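Local coordinates for protein probable translation initiation factor eIF-2B subunit gamma (Schizosaccharomyces pombe, PDB 5B04) that serves as the gamma subunit of eIF2B, the complex that catalyses exchange of GDP for GTP on the gamma subunit of translation initiation factor eIF2, at residues V173-L178 against S238-F243; D191-I196 against L233-S238. The protein carries 3 engineered substitutions. All coordinates share one frame; numbering follows the deposited sequence.

Contact 1. Residues V173-L178 against S238-F243; sequences VYSPVL and SDAHIF
Val173 packs its branched side chain across that of Ile242, with Val173 CG2 lying 3.5 Å from Ile242 CB. Its CG1, anti to the backbone N (chi1 -179°), approaches Ile242 CD1 at 3.8 Å, whereas Val173 CG2 sits beside Ile242 CB and Ile242 CG2. Two beta-branched residues suit a buried place where bulk is needed close to the main chain. The backbone of Val173 is held at both ends, its N giving a hydrogen bond of 3.1 Å to Ile242 O and its O accepting a hydrogen bond of 3.3 Å from Ala240 N. These partners lie two residues apart, a shift consistent with a bulge or short loop interrupting strand 230-245 near His241, whose backbone is left-handed.

Ser238 buries nearly as much surface, but in an antiparallel hydrogen-bonded pair with Ser175. Ser238 N gives a nearly straight hydrogen bond to Ser175 O (2.9 Å, 161°), while the return bond from Ser175 N is weak. Both hydroxyls lie on the same face of the sheet but turn to other partners, Ser175 OG to Asn324 O and Ser238 OG to Asn325 OD1; side chains as small as serine probably allow that loop to come close. Main-chain bonds thus set the pairing of these antiparallel neighbours in the mixed sheet of the nucleotidyltransferase-like domain, aliphatic contact seals one end, and the serines tie the sheet to the 324-325 loop.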
# COMPACT_ATOMS: atom_id res chain seq x y z
N VAL E 173 -19.86 -9.38 -53.46
CA VAL E 173 -18.68 -10.20 -53.23
C VAL E 173 -17.83 -10.30 -54.49
O VAL E 173 -18.34 -10.54 -55.58
CB VAL E 173 -19.06 -11.62 -52.76
CG1 VAL E 173 -17.81 -12.45 -52.49
CG2 VAL E 173 -19.93 -11.55 -51.51
N TYR E 174 -16.53 -10.10 -54.33
CA TYR E 174 -15.58 -10.27 -55.43
C TYR E 174 -14.53 -11.30 -55.03
O TYR E 174 -14.46 -11.71 -53.88
CB TYR E 174 -14.94 -8.94 -55.80
CG TYR E 174 -15.91 -7.95 -56.40
CD1 TYR E 174 -16.65 -7.10 -55.60
CD2 TYR E 174 -16.09 -7.88 -57.78
CE1 TYR E 174 -17.54 -6.19 -56.15
CE2 TYR E 174 -16.98 -6.99 -58.33
CZ TYR E 174 -17.70 -6.14 -57.52
OH TYR E 174 -18.59 -5.25 -58.07
N SER E 175 -13.71 -11.71 -56.00
CA SER E 175 -12.77 -12.80 -55.77
C SER E 175 -11.69 -12.88 -56.85
O SER E 175 -11.89 -12.39 -57.96
CB SER E 175 -13.52 -14.13 -55.69
OG SER E 175 -14.24 -14.37 -56.89
N PRO E 176 -10.54 -13.49 -56.52
CA PRO E 176 -9.51 -13.74 -57.53
C PRO E 176 -10.03 -14.61 -58.67
O PRO E 176 -10.68 -15.62 -58.42
CB PRO E 176 -8.41 -14.47 -56.74
CG PRO E 176 -8.63 -14.07 -55.33
CD PRO E 176 -10.11 -13.91 -55.18
N VAL E 177 -9.75 -14.21 -59.91
CA VAL E 177 -10.20 -14.97 -61.07
C VAL E 177 -9.49 -16.31 -61.14
O VAL E 177 -8.35 -16.44 -60.69
CB VAL E 177 -9.96 -14.19 -62.38
CG1 VAL E 177 -10.86 -14.73 -63.49
CG2 VAL E 177 -10.21 -12.71 -62.18
N LEU E 178 -10.17 -17.32 -61.69
CA LEU E 178 -9.56 -18.62 -61.92
C LEU E 178 -8.41 -18.47 -62.92
O LEU E 178 -8.44 -17.59 -63.77
CB LEU E 178 -10.59 -19.63 -62.43
CG LEU E 178 -11.46 -20.36 -61.40
CD1 LEU E 178 -12.31 -19.40 -60.60
CD2 LEU E 178 -12.33 -21.40 -62.09
N SER E 238 -13.13 -10.86 -60.08
CA SER E 238 -14.32 -11.14 -60.87
C SER E 238 -15.52 -11.24 -59.93
O SER E 238 -15.37 -11.62 -58.77
CB SER E 238 -14.15 -12.43 -61.67
OG SER E 238 -13.93 -13.54 -60.81
N ASP E 239 -16.69 -10.89 -60.43
CA ASP E 239 -17.90 -10.91 -59.61
C ASP E 239 -18.34 -12.34 -59.33
O ASP E 239 -18.49 -13.15 -60.24
CB ASP E 239 -19.03 -10.13 -60.28
CG ASP E 239 -20.31 -10.15 -59.47
OD1 ASP E 239 -20.23 -10.08 -58.23
OD2 ASP E 239 -21.39 -10.25 -60.08
N ALA E 240 -18.55 -12.65 -58.05
CA ALA E 240 -19.02 -13.96 -57.65
C ALA E 240 -20.54 -14.02 -57.69
O ALA E 240 -21.15 -15.01 -57.27
CB ALA E 240 -18.51 -14.30 -56.25
N HIS E 241 -21.14 -12.95 -58.20
CA HIS E 241 -22.59 -12.77 -58.26
C HIS E 241 -23.27 -13.06 -56.93
O HIS E 241 -24.40 -13.55 -56.90
CB HIS E 241 -23.20 -13.63 -59.36
CG HIS E 241 -24.49 -13.09 -59.91
ND1 HIS E 241 -25.72 -13.41 -59.37
CD2 HIS E 241 -24.74 -12.26 -60.94
CE1 HIS E 241 -26.67 -12.80 -60.05
NE2 HIS E 241 -26.10 -12.09 -61.01
N ILE E 242 -22.58 -12.76 -55.84
CA ILE E 242 -23.19 -12.79 -54.52
C ILE E 242 -23.56 -11.36 -54.15
O ILE E 242 -22.69 -10.50 -54.04
CB ILE E 242 -22.27 -13.36 -53.44
CG1 ILE E 242 -21.59 -14.64 -53.92
CG2 ILE E 242 -23.05 -13.60 -52.15
CD1 ILE E 242 -20.49 -15.08 -52.99
N PHE E 243 -24.85 -11.12 -53.95
CA PHE E 243 -25.31 -9.79 -53.59
C PHE E 243 -26.28 -9.85 -52.43
O PHE E 243 -26.99 -10.84 -52.24
CB PHE E 243 -25.97 -9.11 -54.80
CG PHE E 243 -25.06 -8.97 -55.98
CD1 PHE E 243 -24.26 -7.85 -56.12
CD2 PHE E 243 -25.00 -9.96 -56.94
CE1 PHE E 243 -23.42 -7.72 -57.20
CE2 PHE E 243 -24.17 -9.83 -58.03
CZ PHE E 243 -23.37 -8.72 -58.15

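Contact 2. Residues D191-I196 against L233-S238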
# COMPACT_ATOMS: atom_id res chain seq x y z
N ASP E 191 -12.67 -14.48 -72.13
CA ASP E 191 -13.15 -14.25 -70.78
C ASP E 191 -13.07 -12.78 -70.37
O ASP E 191 -11.99 -12.23 -70.13
CB ASP E 191 -12.38 -15.11 -69.78
CG ASP E 191 -12.43 -16.60 -70.11
OD1 ASP E 191 -13.18 -16.98 -71.03
OD2 ASP E 191 -11.78 -17.39 -69.40
N ALA E 192 -14.25 -12.16 -70.29
CA ALA E 192 -14.40 -10.74 -69.99
C ALA E 192 -13.72 -10.34 -68.69
O ALA E 192 -14.03 -10.87 -67.62
CB ALA E 192 -15.88 -10.38 -69.94
N LYS E 193 -12.78 -9.41 -68.80
CA LYS E 193 -12.09 -8.88 -67.63
C LYS E 193 -12.83 -7.66 -67.09
O LYS E 193 -13.60 -7.02 -67.81
CB LYS E 193 -10.65 -8.53 -67.97
CG LYS E 193 -9.63 -9.35 -67.20
CD LYS E 193 -8.28 -8.67 -67.14
CE LYS E 193 -7.33 -9.43 -66.23
NZ LYS E 193 -7.60 -10.89 -66.26
N GLN E 194 -12.58 -7.35 -65.83
CA GLN E 194 -13.31 -6.29 -65.14
C GLN E 194 -12.41 -5.61 -64.13
O GLN E 194 -11.59 -6.26 -63.49
CB GLN E 194 -14.54 -6.87 -64.45
CG GLN E 194 -14.29 -8.25 -63.85
CD GLN E 194 -15.52 -8.86 -63.22
OE1 GLN E 194 -15.89 -10.00 -63.52
NE2 GLN E 194 -16.17 -8.10 -62.34
N LEU E 195 -12.58 -4.30 -63.97
CA LEU E 195 -11.76 -3.54 -63.03
C LEU E 195 -12.58 -3.02 -61.86
O LEU E 195 -13.60 -2.36 -62.04
CB LEU E 195 -11.07 -2.38 -63.75
CG LEU E 195 -10.28 -1.38 -62.92
CD1 LEU E 195 -9.35 -2.06 -61.94
CD2 LEU E 195 -9.48 -0.50 -63.85
N ILE E 196 -12.12 -3.32 -60.65
CA ILE E 196 -12.83 -2.94 -59.43
C ILE E 196 -11.99 -2.05 -58.53
O ILE E 196 -10.92 -2.45 -58.05
CB ILE E 196 -13.26 -4.19 -58.64
CG1 ILE E 196 -14.19 -5.06 -59.48
CG2 ILE E 196 -13.94 -3.78 -57.34
CD1 ILE E 196 -15.40 -4.33 -60.01
N LEU E 233 -7.08 -0.28 -57.12
CA LEU E 233 -7.58 -0.84 -58.38
C LEU E 233 -7.24 -2.32 -58.53
O LEU E 233 -6.18 -2.78 -58.11
CB LEU E 233 -7.02 -0.04 -59.56
CG LEU E 233 -7.59 1.37 -59.70
CD1 LEU E 233 -6.94 2.11 -60.86
CD2 LEU E 233 -9.10 1.31 -59.88
N ASN E 234 -8.16 -3.06 -59.15
CA ASN E 234 -8.07 -4.52 -59.28
C ASN E 234 -8.82 -5.07 -60.50
O ASN E 234 -10.05 -5.12 -60.49
CB ASN E 234 -8.63 -5.19 -58.02
CG ASN E 234 -7.57 -5.50 -56.98
OD1 ASN E 234 -6.81 -6.45 -57.12
ND2 ASN E 234 -7.55 -4.71 -55.91
N THR E 235 -8.11 -5.48 -61.55
CA THR E 235 -8.75 -6.28 -62.60
C THR E 235 -8.46 -7.75 -62.33
O THR E 235 -8.67 -8.62 -63.18
CB THR E 235 -8.29 -5.92 -64.05
OG1 THR E 235 -7.13 -6.68 -64.41
CG2 THR E 235 -8.02 -4.43 -64.21
N ASN E 236 -7.94 -8.01 -61.13
CA ASN E 236 -7.67 -9.36 -60.66
C ASN E 236 -8.92 -9.98 -60.08
O ASN E 236 -8.95 -11.16 -59.72
CB ASN E 236 -6.56 -9.35 -59.61
CG ASN E 236 -6.01 -10.73 -59.32
OD1 ASN E 236 -6.12 -11.64 -60.14
ND2 ASN E 236 -5.43 -10.90 -58.14
N LEU E 237 -9.97 -9.18 -59.99
CA LEU E 237 -11.20 -9.60 -59.35
C LEU E 237 -12.32 -9.83 -60.35
O LEU E 237 -12.45 -9.12 -61.34
CB LEU E 237 -11.64 -8.55 -58.32
CG LEU E 237 -10.59 -8.29 -57.24
CD1 LEU E 237 -11.07 -7.23 -56.27
CD2 LEU E 237 -10.26 -9.58 -56.50
N SER E 238 -13.13 -10.86 -60.08
CA SER E 238 -14.32 -11.14 -60.87
C SER E 238 -15.52 -11.24 -59.93
O SER E 238 -15.37 -11.62 -58.77
CB SER E 238 -14.15 -12.43 -61.67
OG SER E 238 -13.93 -13.54 -60.81
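Gln194 lays its side chain alongside the backbone of Leu237 and Ser238, bringing OE1 to 3.3 Å from Ser238 CA. Its CG stands between the backbone N and the carbonyl carbon (chi1 37°), and the chain runs extended beyond it, which carries the amide past Leu237 O to the strand. There OE1 accepts a weak hydrogen bond from Asp239 N, a task for which glutamine has both the reach and an uncharged acceptor. Were the side chain cut back to that of an alanine, the Asp239 N-H would probably lose this weak acceptor, and a gap would be likely to open beside Ser238.

Lys193 crosses Thr235 at about a right angle, its methylene CE 3.3 Å from Thr235 OG1; the aliphatic part of the lysine makes this contact at an exposed edge. Leu195 meets the other branch of the threonine obliquely, CD1 lying 3.5 Å from Thr235 CG2. The same methyl reaches over the Asn234 backbone to Leu233 CB (3.9 Å), so one methyl of this buried leucine touches three successive residues, Leu233, Asn234 and Thr235. Ile196 N gives Asn234 O a hydrogen bond of 2.7 Å, coming from above the carbonyl plane, 41° out of it. Ile196 CB faces Leu237 CD1 more distantly.

Phe206 of the epsilon subunit packs on Leu195 and Leu233, while Glu210 of that subunit accepts a hydrogen bond from Thr235 N. Leu233 and Asn234 also pair antiparallel with an epsilon strand, so that the sheet of this nucleotidyltransferase-like domain continues from one subunit into the next.

Both contacts use strand 230-245 and share Ser238, and contact 2 is nested within the chain loop that contact 1 closes, with about 9 Å between centres. Contact 1 belongs to the interior of the nucleotidyltransferase-like sheet, where four main-chain hydrogen bonds, one of them weak, and aliphatic packing join neighbouring strands. Contact 2, mostly buried but with Lys193 exposed, sits farther from the chain centre and joins a loop to the same strand by the main-chain hydrogen bond from Ile196 N and by side-chain packing; there the epsilon subunit supplies further partners. The two meet directly where Tyr174 CE2 packs 3.5 Å from Ile196 CD1, and where Val177 N probably bonds to Asn236 O, linking core to interface.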